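Local coordinates for protein D-alanyl-lipoteichoic acid synthetase (Streptococcus pneumoniae, PDB 3BMA) that probably takes part in the D-alanylation of lipoteichoic acid during cell wall biogenesis, as a membrane-associated DltD-family member related to the SGNH hydrolases, at residues Phe294-Val299 / Thr331-Phe336; Pro45-Ser50 / Val102-Ser107. The protein carries 1 engineered substitution. All coordinates share one frame; numbering follows the deposited sequence.

Contact 1 (Phe294-Val299 / Thr331-Phe336); sequences FIIPPV and TNIADF
F294 to I296 pair in parallel with I333 to D335, the strand axes 4.7 Å apart and inclined by 14°. F294 and I296 bond to the other strand at both N and O: F294 N donates to N332 O, F294 O accepts A334 N (2.7 Å), I296 N donates to A334 O, and I296 O accepts F336 N (2.8 Å). The N and O of I295 turn the other way, to the backbone of Y104 and I106. This is an outer pairing in the parallel sheet of a flavodoxin-like α/β fold, as in the SGNH hydrolases: 333-335 is an edge strand within the chain, and helices 311-326 and 355-369 cover its two faces. On the face toward helix 311-326, I296 CD1 meets I333 CG2 at 3.8 Å; D335, beside them, forms a salt bridge with R322 and a hydrogen bond with S337. On the other face I295 splits its branches. CD1 touches A334 CB at 3.8 Å, while CG2, anti to the backbone N, reaches the edge of the F336 ring at CE2 (3.8 Å), in the ring plane. Past the strand ends, P298 CG packs on F336 O at 3.3 Å.

Contact 2 (Pro45-Ser50 / Val102-Ser107); sequences PFFGSS and VVYVIS
One face of the F46 ring receives V103 CG2, a CH-pi contact with the methyl 3.8 Å from the ring centroid and only 17° off the ring normal. The methyl sits somewhat toward the rim, so CE1 of F46 is its nearest ring atom, and F46 and V103 are bridge partners whose side chains share this side of the sheet with F360 and V364 of helix 355-369. W52 meets the F46 ring edge-to-face. On the opposite side of the sheet the F47 ring offers its edge to V102: CE2 lies 3.6 Å from V102 CB, and V102 CG2 is in the ring plane. The Y104 ring in turn has F47 CD2 at its own edge, 3.8 Å from Y104 CD1, yet the two ring planes make 52°, an oblique pairing. Y104 CG is anti to the backbone N (chi1 -163°), which sets CD1 against F47 CB at 3.5 Å; the phenol oxygen is hydrogen-bonded to S83. The P45 ring and V102 side chain cross at about a right angle, P45 CG 3.9 Å from V102 CG1. Three backbone bonds fix the parallel register: V103 N to P45 O (3.0 Å), F47 N to V103 O, and V105 N to F47 O (3.0 Å). Beyond F47 the chain turns through G48, S49 and S50 at the C-terminal end of the strand. S50 OG hydrogen-bonds a glycerol, probably from the crystallisation liquor, and S50 touches H351, a placement consistent with the SGNH hydrolase fold, in which the loop carrying the nucleophile follows the first strand of the central parallel sheet.

Contact 2 comes first along the chain and closes before contact 1 opens, and their centres are about 11 Å apart. Both belong to one five-stranded parallel sheet, ordered 72-76, 43-47, 101-105, 291-296, 333-335; contact 2 joins its second and third strands, contact 1 its fourth and fifth. They meet where 101-105 adjoins 291-296: I106 N lies 2.8 Å from I295 O and Y104 O 3.1 Å from I295 N, both probable hydrogen bonds, while F294 CD1 packs on I106 CD1. Helix 355-369 runs over both contacts, touching F46 and V103 as well as I295 and A334. A single α/β core thus carries the segment 45-50, with its probable SGNH-type loop, and the edge formed by 333-335.

Contact 1 (Phe294-Val299 / Thr331-Phe336)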
ATOM      1  N   PHE C 294      18.304  -5.677  40.310  1.00 32.36           N
ATOM      2  CA  PHE C 294      19.371  -4.776  39.875  1.00 27.63           C
ATOM      3  C   PHE C 294      20.679  -5.014  40.622  1.00 34.54           C
ATOM      4  O   PHE C 294      20.685  -5.272  41.829  1.00 30.26           O
ATOM      5  CB  PHE C 294      18.932  -3.316  39.998  1.00 30.78           C
ATOM      6  CG  PHE C 294      17.710  -2.989  39.187  1.00 31.82           C
ATOM      7  CD1 PHE C 294      17.809  -2.763  37.814  1.00 30.00           C
ATOM      8  CD2 PHE C 294      16.456  -2.938  39.784  1.00 35.03           C
ATOM      9  CE1 PHE C 294      16.688  -2.468  37.055  1.00 19.02           C
ATOM     10  CE2 PHE C 294      15.322  -2.647  39.031  1.00 34.04           C
ATOM     11  CZ  PHE C 294      15.440  -2.410  37.666  1.00 27.11           C
ATOM     12  N   ILE C 295      21.784  -4.936  39.889  1.00 34.45           N
ATOM     13  CA  ILE C 295      23.111  -5.140  40.458  1.00 33.76           C
ATOM     14  C   ILE C 295      23.894  -3.838  40.348  1.00 35.31           C
ATOM     15  O   ILE C 295      24.032  -3.277  39.260  1.00 34.95           O
ATOM     16  CB  ILE C 295      23.885  -6.267  39.725  1.00 31.42           C
ATOM     17  CG1 ILE C 295      22.987  -7.485  39.433  1.00 34.94           C
ATOM     18  CG2 ILE C 295      25.177  -6.631  40.470  1.00 32.45           C
ATOM     19  CD1 ILE C 295      22.455  -8.237  40.652  1.00 32.35           C
ATOM     20  N   ILE C 296      24.386  -3.348  41.482  1.00 36.59           N
ATOM     21  CA  ILE C 296      25.207  -2.144  41.490  1.00 32.59           C
ATOM     22  C   ILE C 296      26.629  -2.516  41.911  1.00 33.94           C
ATOM     23  O   ILE C 296      26.882  -2.721  43.094  1.00 34.11           O
ATOM     24  CB  ILE C 296      24.619  -1.036  42.399  1.00 28.57           C
ATOM     25  CG1 ILE C 296      23.142  -0.792  42.066  1.00 27.90           C
ATOM     26  CG2 ILE C 296      25.417   0.257  42.248  1.00 34.10           C
ATOM     27  CD1 ILE C 296      22.487   0.318  42.875  1.00 36.89           C
ATOM     28  N   PRO C 297      27.554  -2.625  40.935  1.00 37.64           N
ATOM     29  CA  PRO C 297      28.944  -3.022  41.174  1.00 38.17           C
ATOM     30  C   PRO C 297      29.782  -1.918  41.821  1.00 42.16           C
ATOM     31  O   PRO C 297      29.455  -0.732  41.680  1.00 39.83           O
ATOM     32  CB  PRO C 297      29.481  -3.305  39.759  1.00 36.79           C
ATOM     33  CG  PRO C 297      28.293  -3.292  38.858  1.00 42.79           C
ATOM     34  CD  PRO C 297      27.317  -2.375  39.506  1.00 41.10           C
ATOM     35  N   PRO C 298      30.850  -2.300  42.548  1.00 41.85           N
ATOM     36  CA  PRO C 298      31.812  -1.305  42.989  1.00 44.75           C
ATOM     37  C   PRO C 298      32.936  -1.077  41.975  1.00 48.66           C
ATOM     38  O   PRO C 298      33.057  -1.812  40.988  1.00 46.66           O
ATOM     39  CB  PRO C 298      32.388  -1.942  44.249  1.00 41.91           C
ATOM     40  CG  PRO C 298      32.390  -3.399  43.948  1.00 38.75           C
ATOM     41  CD  PRO C 298      31.197  -3.647  43.047  1.00 42.40           C
ATOM     42  N   VAL C 299      33.740  -0.049  42.223  1.00 49.66           N
ATOM     43  CA  VAL C 299      35.019   0.117  41.546  1.00 51.62           C
ATOM     44  C   VAL C 299      36.074  -0.425  42.516  1.00 49.95           C
ATOM     45  O   VAL C 299      35.872  -0.384  43.731  1.00 51.22           O
ATOM     46  CB  VAL C 299      35.261   1.607  41.150  1.00 48.44           C
ATOM     47  CG1 VAL C 299      36.674   1.845  40.633  1.00 51.99           C
ATOM     48  CG2 VAL C 299      34.262   2.039  40.092  1.00 55.10           C
ATOM     49  N   THR C 331      12.557  -2.516  44.112  1.00 33.93           N
ATOM     50  CA  THR C 331      13.229  -2.646  45.412  1.00 35.72           C
ATOM     51  C   THR C 331      14.148  -3.860  45.519  1.00 32.37           C
ATOM     52  O   THR C 331      14.784  -4.068  46.553  1.00 40.40           O
ATOM     53  CB  THR C 331      12.222  -2.640  46.600  1.00 38.12           C
ATOM     54  OG1 THR C 331      11.288  -3.717  46.453  1.00 43.95           O
ATOM     55  CG2 THR C 331      11.464  -1.304  46.685  1.00 31.89           C
ATOM     56  N   ASN C 332      14.209  -4.661  44.457  1.00 31.34           N
ATOM     57  CA  ASN C 332      15.149  -5.775  44.395  1.00 35.01           C
ATOM     58  C   ASN C 332      16.511  -5.275  43.914  1.00 33.26           C
ATOM     59  O   ASN C 332      16.823  -5.342  42.730  1.00 35.24           O
ATOM     60  CB  ASN C 332      14.638  -6.887  43.467  1.00 33.66           C
ATOM     61  CG  ASN C 332      13.259  -7.399  43.848  1.00 35.25           C
ATOM     62  OD1 ASN C 332      12.946  -7.580  45.024  1.00 32.63           O
ATOM     63  ND2 ASN C 332      12.431  -7.656  42.839  1.00 31.01           N
ATOM     64  N   ILE C 333      17.310  -4.753  44.840  1.00 37.91           N
ATOM     65  CA  ILE C 333      18.604  -4.165  44.501  1.00 31.03           C
ATOM     66  C   ILE C 333      19.726  -4.866  45.252  1.00 32.20           C
ATOM     67  O   ILE C 333      19.809  -4.781  46.480  1.00 32.25           O
ATOM     68  CB  ILE C 333      18.661  -2.654  44.842  1.00 32.28           C
ATOM     69  CG1 ILE C 333      17.484  -1.899  44.223  1.00 32.72           C
ATOM     70  CG2 ILE C 333      19.987  -2.057  44.395  1.00 30.83           C
ATOM     71  CD1 ILE C 333      17.302  -0.508  44.769  1.00 35.71           C
ATOM     72  N   ALA C 334      20.582  -5.559  44.505  1.00 36.16           N
ATOM     73  CA  ALA C 334      21.796  -6.150  45.057  1.00 36.83           C
ATOM     74  C   ALA C 334      22.951  -5.149  44.949  1.00 38.97           C
ATOM     75  O   ALA C 334      23.686  -5.118  43.961  1.00 35.86           O
ATOM     76  CB  ALA C 334      22.128  -7.455  44.352  1.00 37.95           C
ATOM     77  N   ASP C 335      23.084  -4.326  45.986  1.00 41.93           N
ATOM     78  CA  ASP C 335      24.054  -3.240  46.042  1.00 36.89           C
ATOM     79  C   ASP C 335      25.398  -3.742  46.573  1.00 37.53           C
ATOM     80  O   ASP C 335      25.499  -4.192  47.713  1.00 45.41           O
ATOM     81  CB  ASP C 335      23.497  -2.132  46.941  1.00 37.89           C
ATOM     82  CG  ASP C 335      24.256  -0.822  46.824  1.00 39.22           C
ATOM     83  OD1 ASP C 335      23.678   0.216  47.213  1.00 42.88           O
ATOM     84  OD2 ASP C 335      25.412  -0.814  46.355  1.00 40.70           O
ATOM     85  N   PHE C 336      26.427  -3.647  45.737  1.00 38.29           N
ATOM     86  CA  PHE C 336      27.773  -4.087  46.099  1.00 36.29           C
ATOM     87  C   PHE C 336      28.778  -2.947  46.049  1.00 37.04           C
ATOM     88  O   PHE C 336      29.975  -3.185  46.165  1.00 38.51           O
ATOM     89  CB  PHE C 336      28.251  -5.211  45.175  1.00 39.75           C
ATOM     90  CG  PHE C 336      27.360  -6.417  45.166  1.00 47.38           C
ATOM     91  CD1 PHE C 336      27.291  -7.260  46.272  1.00 50.60           C
ATOM     92  CD2 PHE C 336      26.597  -6.719  44.044  1.00 48.05           C
ATOM     93  CE1 PHE C 336      26.465  -8.382  46.263  1.00 47.10           C
ATOM     94  CE2 PHE C 336      25.771  -7.840  44.024  1.00 44.84           C
ATOM     95  CZ  PHE C 336      25.704  -8.672  45.137  1.00 46.40           C
TER

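Contact 2 (Pro45-Ser50 / Val102-Ser107)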
ATOM      1  N   PRO C  45      16.956 -13.659  31.055  1.00 32.38           N
ATOM      2  CA  PRO C  45      17.716 -12.539  30.510  1.00 29.82           C
ATOM      3  C   PRO C  45      18.653 -11.927  31.547  1.00 32.36           C
ATOM      4  O   PRO C  45      18.202 -11.447  32.593  1.00 36.02           O
ATOM      5  CB  PRO C  45      16.622 -11.534  30.119  1.00 30.24           C
ATOM      6  CG  PRO C  45      15.396 -12.340  29.964  1.00 29.36           C
ATOM      7  CD  PRO C  45      15.507 -13.391  31.018  1.00 29.56           C
ATOM      8  N   PHE C  46      19.950 -11.977  31.257  1.00 33.96           N
ATOM      9  CA  PHE C  46      20.967 -11.326  32.075  1.00 32.41           C
ATOM     10  C   PHE C  46      21.513 -10.112  31.327  1.00 35.99           C
ATOM     11  O   PHE C  46      22.462 -10.227  30.549  1.00 39.97           O
ATOM     12  CB  PHE C  46      22.102 -12.303  32.403  1.00 33.18           C
ATOM     13  CG  PHE C  46      21.873 -13.134  33.649  1.00 38.30           C
ATOM     14  CD1 PHE C  46      20.666 -13.800  33.866  1.00 40.43           C
ATOM     15  CD2 PHE C  46      22.891 -13.279  34.587  1.00 37.49           C
ATOM     16  CE1 PHE C  46      20.473 -14.578  35.008  1.00 43.61           C
ATOM     17  CE2 PHE C  46      22.709 -14.059  35.730  1.00 40.14           C
ATOM     18  CZ  PHE C  46      21.499 -14.709  35.941  1.00 33.77           C
ATOM     19  N   PHE C  47      20.902  -8.953  31.561  1.00 30.99           N
ATOM     20  CA  PHE C  47      21.326  -7.708  30.929  1.00 33.07           C
ATOM     21  C   PHE C  47      22.527  -7.082  31.629  1.00 37.74           C
ATOM     22  O   PHE C  47      22.546  -6.964  32.853  1.00 39.72           O
ATOM     23  CB  PHE C  47      20.199  -6.675  30.947  1.00 25.59           C
ATOM     24  CG  PHE C  47      18.905  -7.148  30.356  1.00 21.48           C
ATOM     25  CD1 PHE C  47      18.726  -7.190  28.980  1.00 27.62           C
ATOM     26  CD2 PHE C  47      17.844  -7.497  31.176  1.00 23.59           C
ATOM     27  CE1 PHE C  47      17.523  -7.601  28.426  1.00 33.64           C
ATOM     28  CE2 PHE C  47      16.632  -7.912  30.630  1.00 34.37           C
ATOM     29  CZ  PHE C  47      16.473  -7.969  29.251  1.00 28.48           C
ATOM     30  N   GLY C  48      23.506  -6.650  30.836  1.00 43.13           N
ATOM     31  CA  GLY C  48      24.653  -5.883  31.331  1.00 44.17           C
ATOM     32  C   GLY C  48      25.508  -5.356  30.188  1.00 42.65           C
ATOM     33  O   GLY C  48      25.044  -5.285  29.049  1.00 43.41           O
ATOM     34  N   SER C  49      26.745  -4.965  30.498  1.00 41.08           N
ATOM     35  CA  SER C  49      27.700  -4.550  29.470  0.50 37.63           C
ATOM     36  C   SER C  49      28.751  -5.638  29.273  1.00 39.14           C
ATOM     37  O   SER C  49      28.432  -6.717  28.769  1.00 43.32           O
ATOM     38  CB  SER C  49      28.340  -3.195  29.796  0.50 35.77           C
ATOM     39  OG  SER C  49      29.002  -3.213  31.049  0.50 37.36           O
ATOM     40  N   SER C  50      29.992  -5.370  29.682  1.00 41.78           N
ATOM     41  CA  SER C  50      31.088  -6.333  29.553  1.00 45.45           C
ATOM     42  C   SER C  50      31.182  -7.256  30.768  1.00 45.47           C
ATOM     43  O   SER C  50      32.151  -8.009  30.897  1.00 50.51           O
ATOM     44  CB  SER C  50      32.425  -5.606  29.376  1.00 44.08           C
ATOM     45  OG  SER C  50      32.268  -4.338  28.774  1.00 54.65           O
ATOM     46  N   VAL C 102      14.144 -10.880  35.407  1.00 35.72           N
ATOM     47  CA  VAL C 102      15.412 -10.562  34.733  1.00 33.38           C
ATOM     48  C   VAL C 102      16.504 -10.105  35.724  1.00 34.24           C
ATOM     49  O   VAL C 102      16.214  -9.783  36.881  1.00 24.41           O
ATOM     50  CB  VAL C 102      15.250  -9.490  33.597  1.00 29.39           C
ATOM     51  CG1 VAL C 102      14.111  -9.837  32.628  1.00 25.12           C
ATOM     52  CG2 VAL C 102      15.057  -8.101  34.166  1.00 23.82           C
ATOM     53  N   VAL C 103      17.754 -10.104  35.256  1.00 33.96           N
ATOM     54  CA  VAL C 103      18.881  -9.499  35.971  1.00 30.46           C
ATOM     55  C   VAL C 103      19.349  -8.290  35.164  1.00 29.15           C
ATOM     56  O   VAL C 103      19.616  -8.403  33.970  1.00 34.30           O
ATOM     57  CB  VAL C 103      20.061 -10.497  36.150  1.00 28.31           C
ATOM     58  CG1 VAL C 103      21.291  -9.799  36.730  1.00 22.44           C
ATOM     59  CG2 VAL C 103      19.651 -11.653  37.029  1.00 21.40           C
ATOM     60  N   TYR C 104      19.430  -7.133  35.813  1.00 32.33           N
ATOM     61  CA  TYR C 104      19.862  -5.914  35.145  1.00 29.25           C
ATOM     62  C   TYR C 104      20.991  -5.239  35.919  1.00 31.14           C
ATOM     63  O   TYR C 104      20.768  -4.684  36.989  1.00 29.34           O
ATOM     64  CB  TYR C 104      18.675  -4.959  34.964  1.00 31.09           C
ATOM     65  CG  TYR C 104      18.916  -3.864  33.954  1.00 33.58           C
ATOM     66  CD1 TYR C 104      18.650  -4.072  32.602  1.00 33.66           C
ATOM     67  CD2 TYR C 104      19.407  -2.620  34.345  1.00 39.40           C
ATOM     68  CE1 TYR C 104      18.875  -3.080  31.665  1.00 34.32           C
ATOM     69  CE2 TYR C 104      19.636  -1.618  33.414  1.00 37.76           C
ATOM     70  CZ  TYR C 104      19.363  -1.857  32.077  1.00 36.50           C
ATOM     71  OH  TYR C 104      19.591  -0.875  31.149  1.00 34.70           O
ATOM     72  N   VAL C 105      22.203  -5.302  35.374  1.00 30.86           N
ATOM     73  CA  VAL C 105      23.356  -4.597  35.935  1.00 25.64           C
ATOM     74  C   VAL C 105      23.219  -3.094  35.687  1.00 32.22           C
ATOM     75  O   VAL C 105      22.862  -2.683  34.586  1.00 37.64           O
ATOM     76  CB  VAL C 105      24.670  -5.134  35.326  1.00 25.54           C
ATOM     77  CG1 VAL C 105      25.864  -4.244  35.674  1.00 29.19           C
ATOM     78  CG2 VAL C 105      24.914  -6.554  35.794  1.00 27.57           C
ATOM     79  N   ILE C 106      23.443  -2.283  36.723  1.00 30.55           N
ATOM     80  CA  ILE C 106      23.510  -0.828  36.570  1.00 34.78           C
ATOM     81  C   ILE C 106      24.845  -0.343  37.110  1.00 37.58           C
ATOM     82  O   ILE C 106      25.013  -0.171  38.323  1.00 43.28           O
ATOM     83  CB  ILE C 106      22.387  -0.079  37.330  1.00 38.36           C
ATOM     84  CG1 ILE C 106      21.003  -0.636  37.010  1.00 38.88           C
ATOM     85  CG2 ILE C 106      22.416   1.403  36.994  1.00 35.06           C
ATOM     86  CD1 ILE C 106      19.905   0.038  37.808  1.00 39.90           C
ATOM     87  N   SER C 107      25.801  -0.127  36.213  1.00 36.00           N
ATOM     88  CA  SER C 107      27.115   0.349  36.620  1.00 34.52           C
ATOM     89  C   SER C 107      27.116   1.872  36.689  1.00 35.68           C
ATOM     90  O   SER C 107      26.740   2.533  35.719  1.00 32.15           O
ATOM     91  CB  SER C 107      28.196  -0.158  35.670  1.00 31.88           C
ATOM     92  OG  SER C 107      29.475   0.252  36.106  1.00 47.75           O
TER